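Local coordinates for Exo-alpha-sialidase (Clostridium perfringens, PDB 2V72), which binds galactose through a family 32 carbohydrate-binding module, part of a large sialidase toxin that probably removes terminal sialic acids from host glycans, at residues Ser31-Asn36 and Leu55-Gly60; Trp41-Asn46 and Leu51-Ser56; Leu96-Thr101 and Lys109-Asp114. One frame throughout, in Å; residues are numbered along the deposited sequence.

Interaction 1: Ser31-Asn36 and Leu55-Gly60; sequences SAIDGN and LSVNLG. With CA (calcium ion), chain B.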
loop_
_atom_site.group_PDB
_atom_site.type_symbol
_atom_site.label_atom_id
_atom_site.label_comp_id
_atom_site.label_asym_id
_atom_site.label_seq_id
_atom_site.Cartn_x
_atom_site.Cartn_y
_atom_site.Cartn_z
ATOM N N SER A 31 2.500 4.297 -9.588
ATOM C CA SER A 31 3.262 3.136 -9.995
ATOM C C SER A 31 3.035 1.943 -9.078
ATOM O O SER A 31 3.462 0.841 -9.394
ATOM C CB SER A 31 4.745 3.487 -10.085
ATOM O OG SER A 31 4.990 4.207 -11.277
ATOM N N ALA A 32 2.359 2.166 -7.952
ATOM C CA ALA A 32 1.966 1.088 -7.045
ATOM C C ALA A 32 0.736 0.335 -7.551
ATOM O O ALA A 32 0.463 -0.782 -7.105
ATOM C CB ALA A 32 1.716 1.632 -5.651
ATOM N N ILE A 33 0.014 0.935 -8.500
ATOM C CA ILE A 33 -1.260 0.390 -8.982
ATOM C C ILE A 33 -1.359 0.293 -10.511
ATOM O O ILE A 33 -2.434 0.481 -11.085
ATOM C CB ILE A 33 -2.480 1.188 -8.406
ATOM C CG1 ILE A 33 -2.339 2.701 -8.667
ATOM C CG2 ILE A 33 -2.638 0.909 -6.904
ATOM C CD1 ILE A 33 -3.644 3.485 -8.570
ATOM N N ASP A 34 -0.246 -0.023 -11.167
ATOM C CA ASP A 34 -0.201 -0.058 -12.638
ATOM C C ASP A 34 -0.084 -1.468 -13.217
ATOM O O ASP A 34 0.109 -1.638 -14.422
ATOM C CB ASP A 34 0.923 0.847 -13.178
ATOM C CG ASP A 34 2.320 0.396 -12.746
ATOM O OD1 ASP A 34 2.453 -0.478 -11.856
ATOM O OD2 ASP A 34 3.307 0.937 -13.300
ATOM N N GLY A 35 -0.182 -2.473 -12.352
ATOM C CA GLY A 35 -0.168 -3.871 -12.783
ATOM C C GLY A 35 1.183 -4.378 -13.246
ATOM O O GLY A 35 1.267 -5.448 -13.850
ATOM N N ASN A 36 2.230 -3.612 -12.949
ATOM C CA ASN A 36 3.595 -3.922 -13.362
ATOM C C ASN A 36 4.508 -4.037 -12.146
ATOM O O ASN A 36 4.689 -3.071 -11.410
ATOM C CB ASN A 36 4.116 -2.831 -14.316
ATOM C CG ASN A 36 5.434 -3.207 -14.991
ATOM O OD1 ASN A 36 6.357 -3.712 -14.359
ATOM N ND2 ASN A 36 5.520 -2.947 -16.285
ATOM N N LEU A 55 0.881 5.667 1.743
ATOM C CA LEU A 55 0.324 5.616 0.400
ATOM C C LEU A 55 -1.177 5.430 0.544
ATOM O O LEU A 55 -1.629 4.485 1.192
ATOM C CB LEU A 55 0.932 4.460 -0.403
ATOM C CG LEU A 55 0.263 4.008 -1.713
ATOM C CD1 LEU A 55 0.560 4.953 -2.863
ATOM C CD2 LEU A 55 0.675 2.582 -2.083
ATOM N N SER A 56 -1.948 6.351 -0.026
ATOM C CA SER A 56 -3.397 6.238 -0.001
ATOM C C SER A 56 -3.852 5.813 -1.372
ATOM O O SER A 56 -3.383 6.344 -2.383
ATOM C CB SER A 56 -4.066 7.563 0.386
ATOM O OG SER A 56 -3.641 7.994 1.662
ATOM N N VAL A 57 -4.749 4.837 -1.396
ATOM C CA VAL A 57 -5.326 4.351 -2.628
ATOM C C VAL A 57 -6.845 4.468 -2.540
ATOM O O VAL A 57 -7.492 3.804 -1.714
ATOM C CB VAL A 57 -4.907 2.879 -2.911
ATOM C CG1 VAL A 57 -5.516 2.390 -4.215
ATOM C CG2 VAL A 57 -3.390 2.751 -2.951
ATOM N N ASN A 58 -7.403 5.332 -3.380
ATOM C CA ASN A 58 -8.846 5.465 -3.501
ATOM C C ASN A 58 -9.369 4.368 -4.400
ATOM O O ASN A 58 -8.774 4.070 -5.436
ATOM C CB ASN A 58 -9.225 6.839 -4.047
ATOM C CG ASN A 58 -10.707 7.099 -3.969
ATOM O OD1 ASN A 58 -11.469 6.701 -4.852
ATOM N ND2 ASN A 58 -11.131 7.778 -2.901
ATOM N N LEU A 59 -10.489 3.773 -3.998
ATOM C CA LEU A 59 -10.967 2.539 -4.615
ATOM C C LEU A 59 -11.985 2.766 -5.728
ATOM O O LEU A 59 -12.332 1.825 -6.455
ATOM C CB LEU A 59 -11.504 1.577 -3.548
ATOM C CG LEU A 59 -10.560 1.217 -2.391
ATOM C CD1 LEU A 59 -11.275 0.370 -1.359
ATOM C CD2 LEU A 59 -9.281 0.515 -2.866
ATOM N N GLY A 60 -12.444 4.012 -5.871
ATOM C CA GLY A 60 -13.387 4.375 -6.936
ATOM C C GLY A 60 -14.830 4.433 -6.475
ATOM O O GLY A 60 -15.572 5.338 -6.851
HETATM CA CA CA B . 3.909 -1.260 -10.241
#
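Ile33 and Val57 meet methyl to methyl: CG2 of Ile33 is 4.2 Å from CG1 of Val57. The same Ile33 CG2 is also 4.4 Å from Val57 CG2, so the branch methyl of the isoleucine faces the fork of the valine. Two residues earlier on the strand, Leu55 meets Ala32: CB of Ala32 and CD2 of Leu55 are 3.8 Å apart. CG of Leu55 stands anti to its backbone N (chi1 165°), which carries CD2 forward to that short side chain. The first side-chain bond of all four residues points toward the other segment, and no hydrogen bond joins the segments; the contact between them is purely apolar. Outside the pair, Ile33 also rests on Met16 and Ala18, while Trp41 touches both Ala32 and Leu55.

Directly behind this apolar face the chain wraps a calcium ion. Ser31 O and Asn36 O each bind it through the backbone, and Asp34 adds one carboxylate oxygen: OD1 sits 2.3 Å from the calcium, whereas OD2 is 3.8 Å away, so the carboxylate is monodentate. Asp34 CG lies between the backbone N and the carbonyl carbon (chi1 63°), folding the acid back over its own turn, where Asn36 N also makes a weak bond to OD1. Thr39, with both O and OG1, Ala137 O and Glu138 OE2 complete seven ligands.

At the far end of the strand Asn58 OD1 takes the N-H of Gly60 in an Asx turn, 3.0 Å from OD1 to N, just where the chain turns its corner.

The loop packs its apolar side on strand 53-59 of the beta-sandwich and its polar side round calcium, as in the F5/8 type C domain fold to which family 32 carbohydrate-binding modules belong.

Interaction 2: Trp41-Asn46 and Leu51-Ser56; sequences WHTKWN and LPQSLS. With GAL (beta-D-galactopyranose), chain C.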
loop_
_atom_site.group_PDB
_atom_site.type_symbol
_atom_site.label_atom_id
_atom_site.label_comp_id
_atom_site.label_asym_id
_atom_site.label_seq_id
_atom_site.Cartn_x
_atom_site.Cartn_y
_atom_site.Cartn_z
ATOM N N TRP A 41 6.084 2.411 -6.145
ATOM C CA TRP A 41 6.041 3.623 -5.348
ATOM C C TRP A 41 7.204 3.541 -4.373
ATOM O O TRP A 41 7.477 2.483 -3.810
ATOM C CB TRP A 41 4.718 3.769 -4.570
ATOM C CG TRP A 41 4.820 4.788 -3.462
ATOM C CD1 TRP A 41 5.001 6.138 -3.608
ATOM C CD2 TRP A 41 4.793 4.541 -2.043
ATOM N NE1 TRP A 41 5.082 6.743 -2.377
ATOM C CE2 TRP A 41 4.953 5.793 -1.399
ATOM C CE3 TRP A 41 4.635 3.391 -1.256
ATOM C CZ2 TRP A 41 4.963 5.927 -0.006
ATOM C CZ3 TRP A 41 4.646 3.522 0.123
ATOM C CH2 TRP A 41 4.808 4.787 0.739
ATOM N N HIS A 42 7.896 4.657 -4.179
ATOM C CA HIS A 42 9.044 4.693 -3.293
ATOM C C HIS A 42 9.140 6.122 -2.779
ATOM O O HIS A 42 8.928 7.079 -3.540
ATOM C CB HIS A 42 10.295 4.297 -4.086
ATOM C CG HIS A 42 11.497 3.966 -3.252
ATOM N ND1 HIS A 42 12.060 4.854 -2.364
ATOM C CD2 HIS A 42 12.283 2.863 -3.227
ATOM C CE1 HIS A 42 13.125 4.304 -1.806
ATOM N NE2 HIS A 42 13.282 3.095 -2.314
ATOM N N THR A 43 9.431 6.267 -1.488
ATOM C CA THR A 43 9.635 7.586 -0.900
ATOM C C THR A 43 10.901 8.196 -1.507
ATOM O O THR A 43 11.650 7.496 -2.193
ATOM C CB THR A 43 9.700 7.525 0.637
ATOM O OG1 THR A 43 10.768 6.663 1.046
ATOM C CG2 THR A 43 8.363 7.004 1.216
ATOM N N LYS A 44 11.140 9.488 -1.288
ATOM C CA LYS A 44 12.248 10.131 -2.000
ATOM C C LYS A 44 13.622 9.650 -1.576
ATOM O O LYS A 44 13.953 9.596 -0.390
ATOM C CB LYS A 44 12.146 11.666 -2.059
ATOM C CG LYS A 44 11.960 12.392 -0.762
ATOM C CD LYS A 44 11.801 13.914 -1.024
ATOM C CE LYS A 44 10.663 14.222 -2.000
ATOM N NZ LYS A 44 10.492 15.691 -2.244
ATOM N N TRP A 45 14.398 9.278 -2.585
ATOM C CA TRP A 45 15.678 8.596 -2.419
ATOM C C TRP A 45 16.678 9.328 -1.526
ATOM O O TRP A 45 17.512 8.684 -0.890
ATOM C CB TRP A 45 16.301 8.361 -3.787
ATOM C CG TRP A 45 15.540 7.426 -4.705
ATOM C CD1 TRP A 45 14.299 6.861 -4.499
ATOM C CD2 TRP A 45 15.970 6.978 -5.996
ATOM N NE1 TRP A 45 13.944 6.093 -5.585
ATOM C CE2 TRP A 45 14.950 6.146 -6.515
ATOM C CE3 TRP A 45 17.120 7.197 -6.761
ATOM C CZ2 TRP A 45 15.055 5.524 -7.770
ATOM C CZ3 TRP A 45 17.221 6.580 -8.008
ATOM C CH2 TRP A 45 16.194 5.755 -8.500
ATOM N N ASN A 46 16.590 10.665 -1.472
ATOM C CA ASN A 46 17.532 11.461 -0.670
ATOM C C ASN A 46 17.279 11.417 0.839
ATOM O O ASN A 46 17.985 12.070 1.611
ATOM C CB ASN A 46 17.665 12.910 -1.184
ATOM C CG ASN A 46 16.386 13.740 -1.033
ATOM O OD1 ASN A 46 16.261 14.797 -1.655
ATOM N ND2 ASN A 46 15.445 13.281 -0.212
ATOM N N LEU A 51 10.304 8.451 7.927
ATOM C CA LEU A 51 9.081 7.699 8.266
ATOM C C LEU A 51 8.479 8.163 9.605
ATOM O O LEU A 51 9.200 8.701 10.451
ATOM C CB LEU A 51 9.356 6.185 8.284
ATOM C CG LEU A 51 9.962 5.558 7.017
ATOM C CD1 LEU A 51 10.479 4.159 7.295
ATOM C CD2 LEU A 51 8.984 5.559 5.837
ATOM N N PRO A 52 7.156 7.976 9.802
ATOM C CA PRO A 52 6.175 7.393 8.880
ATOM C C PRO A 52 5.844 8.214 7.633
ATOM O O PRO A 52 5.756 9.445 7.680
ATOM C CB PRO A 52 4.924 7.219 9.749
ATOM C CG PRO A 52 5.075 8.171 10.848
ATOM C CD PRO A 52 6.544 8.345 11.092
ATOM N N GLN A 53 5.692 7.505 6.519
ATOM C CA GLN A 53 5.115 8.052 5.296
ATOM C C GLN A 53 4.067 7.040 4.858
ATOM O O GLN A 53 4.107 5.887 5.295
ATOM C CB GLN A 53 6.178 8.247 4.202
ATOM C CG GLN A 53 7.301 9.233 4.552
ATOM C CD GLN A 53 6.835 10.687 4.662
ATOM O OE1 GLN A 53 5.919 11.122 3.954
ATOM N NE2 GLN A 53 7.474 11.440 5.549
ATOM N N SER A 54 3.136 7.457 4.002
ATOM C CA SER A 54 1.997 6.615 3.662
ATOM C C SER A 54 1.620 6.681 2.191
ATOM O O SER A 54 1.997 7.616 1.491
ATOM C CB SER A 54 0.790 7.003 4.516
ATOM O OG SER A 54 0.357 8.311 4.197
ATOM N N LEU A 55 0.881 5.667 1.743
ATOM C CA LEU A 55 0.324 5.616 0.400
ATOM C C LEU A 55 -1.177 5.430 0.544
ATOM O O LEU A 55 -1.629 4.485 1.192
ATOM C CB LEU A 55 0.932 4.460 -0.403
ATOM C CG LEU A 55 0.263 4.008 -1.713
ATOM C CD1 LEU A 55 0.560 4.953 -2.863
ATOM C CD2 LEU A 55 0.675 2.582 -2.083
ATOM N N SER A 56 -1.948 6.351 -0.026
ATOM C CA SER A 56 -3.397 6.238 -0.001
ATOM C C SER A 56 -3.852 5.813 -1.372
ATOM O O SER A 56 -3.383 6.344 -2.383
ATOM C CB SER A 56 -4.066 7.563 0.386
ATOM O OG SER A 56 -3.641 7.994 1.662
HETATM C C1 GAL C . 18.789 2.778 -5.040
HETATM C C2 GAL C . 17.523 1.985 -5.355
HETATM C C3 GAL C . 16.291 2.896 -5.358
HETATM C C4 GAL C . 16.238 3.806 -4.129
HETATM C C5 GAL C . 17.576 4.489 -3.882
HETATM C C6 GAL C . 17.541 5.276 -2.575
HETATM O O1 GAL C . 19.845 1.873 -4.851
HETATM O O2 GAL C . 17.664 1.316 -6.592
HETATM O O3 GAL C . 15.127 2.102 -5.375
HETATM O O4 GAL C . 15.896 3.053 -2.986
HETATM O O5 GAL C . 18.622 3.525 -3.845
HETATM O O6 GAL C . 18.628 6.176 -2.532
#
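Trp41 and Leu55 supply the main apolar contact. CB of Leu55 sits over one face of the indole, 3.9 Å from the centroid of the six-membered ring and 11° off its normal, a CH-pi contact. Further along, Thr43 CG2 packs on Gln53 CB at 3.9 Å; the glutamine then bends at chi2, turning its amide away so that OE1 bonds Thr21 OG1.

Polar bonds fix the rings from outside or within the loop. Trp41 NE1 donates to Ser22 O, and Trp45 NE1 to Asp27. His42 ND1 gives its N-H to Thr43 O, 2.7 Å away and close to the imidazole plane, which sets the rotation of the ring and turns NE2 to the sugar.

On this segment the sugar is met by His42 and Trp45. Its C4 lies 3.4 Å above the plane of the Trp45 indole, with C3, C5 and C6 also against that face. His42 NE2 is 2.7 Å from O4, and O6 donates to Trp45 O. Arg73 NH1 also hydrogen-bonds the galactose.

Arg73, Asn78 and Phe133 complete the pocket. An aromatic platform under the sugar, with a polar group at the axial O4, is characteristic of galactose-binding sites of this kind.

Interaction 3: Leu96-Thr101 and Lys109-Asp114; sequences LVAEGT and KTVTFD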
loop_
_atom_site.group_PDB
_atom_site.type_symbol
_atom_site.label_atom_id
_atom_site.label_comp_id
_atom_site.label_asym_id
_atom_site.label_seq_id
_atom_site.Cartn_x
_atom_site.Cartn_y
_atom_site.Cartn_z
ATOM N N LEU A 96 -8.665 2.670 11.788
ATOM C CA LEU A 96 -7.582 1.684 11.817
ATOM C C LEU A 96 -8.137 0.261 11.759
ATOM O O LEU A 96 -8.975 -0.129 12.579
ATOM C CB LEU A 96 -6.724 1.863 13.078
ATOM C CG LEU A 96 -5.473 0.984 13.228
ATOM C CD1 LEU A 96 -4.305 1.526 12.423
ATOM C CD2 LEU A 96 -5.073 0.835 14.682
ATOM N N VAL A 97 -7.642 -0.513 10.797
ATOM C CA VAL A 97 -8.214 -1.820 10.486
ATOM C C VAL A 97 -7.181 -2.952 10.427
ATOM O O VAL A 97 -7.541 -4.128 10.437
ATOM C CB VAL A 97 -9.046 -1.751 9.180
ATOM C CG1 VAL A 97 -8.151 -1.753 7.934
ATOM C CG2 VAL A 97 -10.088 -2.862 9.144
ATOM N N ALA A 98 -5.904 -2.588 10.363
ATOM C CA ALA A 98 -4.807 -3.550 10.409
ATOM C C ALA A 98 -3.538 -2.869 10.889
ATOM O O ALA A 98 -3.346 -1.673 10.669
ATOM C CB ALA A 98 -4.585 -4.192 9.043
ATOM N N GLU A 99 -2.688 -3.632 11.567
ATOM C CA GLU A 99 -1.367 -3.163 11.982
ATOM C C GLU A 99 -0.516 -4.346 12.394
ATOM O O GLU A 99 -1.043 -5.359 12.849
ATOM C CB GLU A 99 -1.457 -2.139 13.125
ATOM C CG GLU A 99 -2.392 -2.527 14.273
ATOM C CD GLU A 99 -1.663 -2.986 15.525
ATOM O OE1 GLU A 99 -0.723 -3.810 15.418
ATOM O OE2 GLU A 99 -2.046 -2.515 16.625
ATOM N N GLY A 100 0.797 -4.220 12.227
ATOM C CA GLY A 100 1.723 -5.266 12.629
ATOM C C GLY A 100 3.136 -5.082 12.112
ATOM O O GLY A 100 3.606 -3.959 11.910
ATOM N N THR A 101 3.802 -6.210 11.903
ATOM C CA THR A 101 5.174 -6.260 11.430
ATOM C C THR A 101 5.271 -7.181 10.214
ATOM O O THR A 101 4.600 -8.213 10.153
ATOM C CB THR A 101 6.143 -6.677 12.586
ATOM O OG1 THR A 101 7.008 -5.581 12.906
ATOM C CG2 THR A 101 6.999 -7.886 12.232
ATOM N N LYS A 109 3.020 -9.657 0.762
ATOM C CA LYS A 109 2.469 -9.630 2.106
ATOM C C LYS A 109 0.965 -9.483 1.971
ATOM O O LYS A 109 0.482 -8.553 1.325
ATOM C CB LYS A 109 3.070 -8.469 2.911
ATOM C CG LYS A 109 4.593 -8.315 2.759
ATOM C CD LYS A 109 5.369 -9.126 3.797
ATOM C CE LYS A 109 6.711 -9.690 3.252
ATOM N NZ LYS A 109 7.593 -8.719 2.525
ATOM N N THR A 110 0.227 -10.425 2.553
ATOM C CA THR A 110 -1.233 -10.380 2.525
ATOM C C THR A 110 -1.827 -9.942 3.863
ATOM O O THR A 110 -1.268 -10.198 4.937
ATOM C CB THR A 110 -1.874 -11.734 2.109
ATOM O OG1 THR A 110 -1.358 -12.786 2.933
ATOM C CG2 THR A 110 -1.601 -12.050 0.638
ATOM N N VAL A 111 -2.960 -9.257 3.770
ATOM C CA VAL A 111 -3.759 -8.884 4.927
ATOM C C VAL A 111 -5.193 -9.285 4.609
ATOM O O VAL A 111 -5.764 -8.855 3.602
ATOM C CB VAL A 111 -3.659 -7.363 5.238
ATOM C CG1 VAL A 111 -4.694 -6.953 6.278
ATOM C CG2 VAL A 111 -2.255 -7.005 5.717
ATOM N N THR A 112 -5.762 -10.131 5.457
ATOM C CA THR A 112 -7.112 -10.630 5.217
ATOM C C THR A 112 -8.069 -10.194 6.322
ATOM O O THR A 112 -7.710 -10.151 7.500
ATOM C CB THR A 112 -7.120 -12.161 4.998
ATOM O OG1 THR A 112 -6.288 -12.480 3.871
ATOM C CG2 THR A 112 -8.544 -12.682 4.727
ATOM N N PHE A 113 -9.284 -9.845 5.917
ATOM C CA PHE A 113 -10.335 -9.476 6.847
ATOM C C PHE A 113 -11.432 -10.539 6.819
ATOM O O PHE A 113 -12.225 -10.602 5.868
ATOM C CB PHE A 113 -10.897 -8.089 6.506
ATOM C CG PHE A 113 -9.851 -7.009 6.433
ATOM C CD1 PHE A 113 -9.374 -6.569 5.203
ATOM C CD2 PHE A 113 -9.340 -6.434 7.591
ATOM C CE1 PHE A 113 -8.408 -5.571 5.127
ATOM C CE2 PHE A 113 -8.371 -5.439 7.523
ATOM C CZ PHE A 113 -7.910 -5.006 6.293
ATOM N N ASP A 114 -11.452 -11.379 7.858
ATOM C CA ASP A 114 -12.474 -12.426 8.029
ATOM C C ASP A 114 -13.884 -11.851 7.874
ATOM O O ASP A 114 -14.707 -12.400 7.136
ATOM C CB ASP A 114 -12.325 -13.120 9.391
ATOM C CG ASP A 114 -11.028 -13.928 9.516
ATOM O OD1 ASP A 114 -10.494 -14.410 8.486
ATOM O OD2 ASP A 114 -10.549 -14.097 10.663
#
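Strands 96-101 and 109-113 run roughly antiparallel, their directions 141° apart and their axes 8.7 Å from each other at closest approach. That spacing is too wide for backbone pairing, and none is made: the strands face each other across the interior of a beta-sandwich, the fold of F5/8 type C domains. Segment 96-101 is part of an outermost strand of one sheet, bonded to strand 84-90; segment 109-114 belongs to the other sheet and pairs with strand 62-71, then turns a corner at Asp114.

A classic beta bulge breaks the regular alternation on the first strand. Val97 and Ala98 both stand against Ile86, and as a result two consecutive side chains point toward the opposite sheet instead of one. Across from them, Val111 and Phe113 are two residues apart, as expected of one face of a regular strand.

Ala98 presents its single methyl to Val111, CB to CG1 being 3.9 Å; that valine methyl is anti to the backbone N (chi1 169°). Ala98 CB also comes within 4.3 Å of Phe113 CE2, so its methyl touches both Val111 and Phe113.

Phe113 buries the most surface here, and its side chain crosses that of Val97 at about a right angle. Both valine methyls reach the same corner of the ring: CG2 of Val97 is 3.5 Å from CE2 of Phe113, and CG1 of Val97 is 3.7 Å from CZ of Phe113. On its own sheet Phe113 also touches Val65 and Ile68 of strand 62-71.

The backbone of the bulge takes part as well, since Val97 O lies at the rim of the phenyl group, in the ring plane, 3.3 Å from Phe113 CE2.

How the interactions relate
Interactions 1 and 2 are neighbours, with centres about 14 Å apart. They share Leu55 and Ser56 on strand 53-59 and touch directly where Ala32 CB meets Trp41 CB at 3.8 Å. Through that strand the calcium loop and the galactose loop rest on one sheet: the Trp41 side chain is about 8 Å from the calcium ion, and the Ala32 side chain about 13 Å from the sugar. Interaction 3 lies on the opposite side of the chain's centre, its own centre about 17 Å from that of interaction 1 and about 19 Å from that of interaction 2. It touches neither, and joins the two sheets of the sandwich away from both bound groups.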